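Local coordinates for putative CRISPR-associated endoribonuclease-like protein Cas6 (Pyrococcus furiosus, PDB 3UFC), which binds CRISPR RNA and, as a Cas6 paralogue, probably takes part in adaptive immunity against viruses and other mobile genetic elements, at residues Tyr22-Glu25 / Leu26-Ile30. Residues are numbered along the deposited sequence; the frame is centred on the assembly and turned at random.
Sequences YNYE and LYSQI
The ring of Tyr-24 carries the hydroxyl of Ser-28 over one face, with OG 3.6 Å from CE2 and offset toward the rim. Its CD1-CE1 side meets the CD2-CE2 side of the Tyr-27 ring, CD1 to CD2 3.8 Å; the planes stand 41° apart in an oblique aromatic pair. The ring of Tyr-22, one turn before Leu-26, lies alongside that leucine and touches it through CE1 on methyl CD2 at 4.0 Å. The helix 23-37 starts here, Leu-26 N bonding back to Tyr-22 O in the i to i+4 pattern and Tyr-27 N doing the same to Asn-23 O. Two carbonyls are doubly gripped. Tyr-24 O accepts from Ser-28 N and, at 2.6 Å, from Ser-28 OG, which reach it from opposite faces of its plane; chi1 -60° keeps OG beside its own backbone N, turned back toward the preceding turn and that carbonyl. A water donates to the same OG and lies 3.0 Å from Tyr-24 OH, bridging the two. Glu-25 O accepts from Gln-29 N and, on the other face, from Gln-29 NE2 at 3.1 Å; NE2 stands above the carbonyl plane, while the oxygen lies nearly in the amide plane. That amide also donates to Lys-103 O, and Glu-25, running beside Gln-29, places OE2 on Gly-105 N, tying the turn to the end of strand 101-104. Across the antiparallel sheet of this ferredoxin-like domain, Leu-26 packs on Phe-102 and on Phe-54 of strand 53-59, where Tyr-22 OH bonds Ile-57 N; Asn-23 takes a bond from Arg-56 NH1 on OD1 and gives one from ND2 to Leu-232 O in the C-terminal half.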
loop_
_atom_site.group_PDB
_atom_site.type_symbol
_atom_site.label_atom_id
_atom_site.label_comp_id
_atom_site.label_asym_id
_atom_site.label_seq_id
_atom_site.Cartn_x
_atom_site.Cartn_y
_atom_site.Cartn_z
ATOM N N TYR A 22 -4.904 3.621 11.329
ATOM C CA TYR A 22 -3.554 4.079 11.647
ATOM C C TYR A 22 -2.707 4.494 10.446
ATOM O O TYR A 22 -1.553 4.893 10.611
ATOM C CB TYR A 22 -2.820 2.971 12.414
ATOM C CG TYR A 22 -2.827 1.652 11.676
ATOM C CD1 TYR A 22 -2.014 1.448 10.557
ATOM C CD2 TYR A 22 -3.693 0.631 12.054
ATOM C CE1 TYR A 22 -2.072 0.253 9.832
ATOM C CE2 TYR A 22 -3.758 -0.561 11.338
ATOM C CZ TYR A 22 -2.949 -0.744 10.230
ATOM O OH TYR A 22 -3.040 -1.916 9.513
ATOM N N ASN A 23 -3.269 4.415 9.245
ATOM C CA ASN A 23 -2.498 4.745 8.047
ATOM C C ASN A 23 -1.670 6.022 8.057
ATOM O O ASN A 23 -0.467 5.975 7.816
ATOM C CB ASN A 23 -3.395 4.733 6.812
ATOM C CG ASN A 23 -3.724 3.331 6.362
ATOM O OD1 ASN A 23 -4.535 2.644 6.980
ATOM N ND2 ASN A 23 -3.071 2.884 5.291
ATOM N N TYR A 24 -2.286 7.163 8.338
ATOM C CA TYR A 24 -1.523 8.406 8.320
ATOM C C TYR A 24 -0.429 8.452 9.381
ATOM O O TYR A 24 0.653 8.988 9.135
ATOM C CB TYR A 24 -2.442 9.618 8.488
ATOM C CG TYR A 24 -1.744 10.915 8.170
ATOM C CD1 TYR A 24 -1.341 11.206 6.869
ATOM C CD2 TYR A 24 -1.472 11.847 9.167
ATOM C CE1 TYR A 24 -0.681 12.394 6.565
ATOM C CE2 TYR A 24 -0.813 13.043 8.875
ATOM C CZ TYR A 24 -0.422 13.308 7.573
ATOM O OH TYR A 24 0.222 14.489 7.275
ATOM N N GLU A 25 -0.712 7.902 10.556
ATOM C CA GLU A 25 0.267 7.885 11.640
ATOM C C GLU A 25 1.464 7.002 11.273
ATOM O O GLU A 25 2.613 7.366 11.517
ATOM C CB GLU A 25 -0.379 7.371 12.932
ATOM C CG GLU A 25 0.543 7.472 14.141
ATOM C CD GLU A 25 -0.115 7.031 15.439
ATOM O OE1 GLU A 25 0.513 7.213 16.504
ATOM O OE2 GLU A 25 -1.248 6.501 15.396
ATOM N N LEU A 26 1.185 5.843 10.683
ATOM C CA LEU A 26 2.242 4.916 10.271
ATOM C C LEU A 26 3.066 5.552 9.148
ATOM O O LEU A 26 4.297 5.570 9.186
ATOM C CB LEU A 26 1.617 3.596 9.804
ATOM C CG LEU A 26 2.560 2.500 9.299
ATOM C CD1 LEU A 26 3.693 2.271 10.302
ATOM C CD2 LEU A 26 1.759 1.217 9.088
ATOM N N TYR A 27 2.367 6.074 8.147
ATOM C CA TYR A 27 2.989 6.756 7.015
ATOM C C TYR A 27 3.936 7.854 7.498
ATOM O O TYR A 27 5.079 7.954 7.049
ATOM C CB TYR A 27 1.889 7.378 6.145
ATOM C CG TYR A 27 2.329 8.520 5.251
ATOM C CD1 TYR A 27 3.098 8.289 4.112
ATOM C CD2 TYR A 27 1.924 9.830 5.519
ATOM C CE1 TYR A 27 3.449 9.336 3.253
ATOM C CE2 TYR A 27 2.268 10.882 4.668
ATOM C CZ TYR A 27 3.027 10.626 3.539
ATOM O OH TYR A 27 3.344 11.651 2.683
ATOM N N SER A 28 3.439 8.684 8.410
ATOM C CA SER A 28 4.213 9.796 8.957
ATOM C C SER A 28 5.513 9.342 9.612
ATOM O O SER A 28 6.568 9.935 9.390
ATOM C CB SER A 28 3.368 10.566 9.979
ATOM O OG SER A 28 2.190 11.086 9.378
ATOM N N GLN A 29 5.435 8.290 10.419
ATOM C CA GLN A 29 6.616 7.782 11.102
ATOM C C GLN A 29 7.651 7.225 10.132
ATOM O O GLN A 29 8.848 7.443 10.307
ATOM C CB GLN A 29 6.214 6.723 12.127
ATOM C CG GLN A 29 5.370 7.295 13.259
ATOM C CD GLN A 29 4.835 6.225 14.184
ATOM O OE1 GLN A 29 5.558 5.694 15.022
ATOM N NE2 GLN A 29 3.560 5.890 14.023
ATOM N N ILE A 30 7.198 6.509 9.107
ATOM C CA ILE A 30 8.126 5.956 8.125
ATOM C C ILE A 30 8.844 7.107 7.418
ATOM O O ILE A 30 10.072 7.096 7.278
ATOM C CB ILE A 30 7.384 5.084 7.074
ATOM C CG1 ILE A 30 6.735 3.885 7.759
ATOM C CG2 ILE A 30 8.358 4.630 5.986
ATOM C CD1 ILE A 30 5.812 3.059 6.859
HETATM O O HOH W 1 3.074 13.586 7.486
#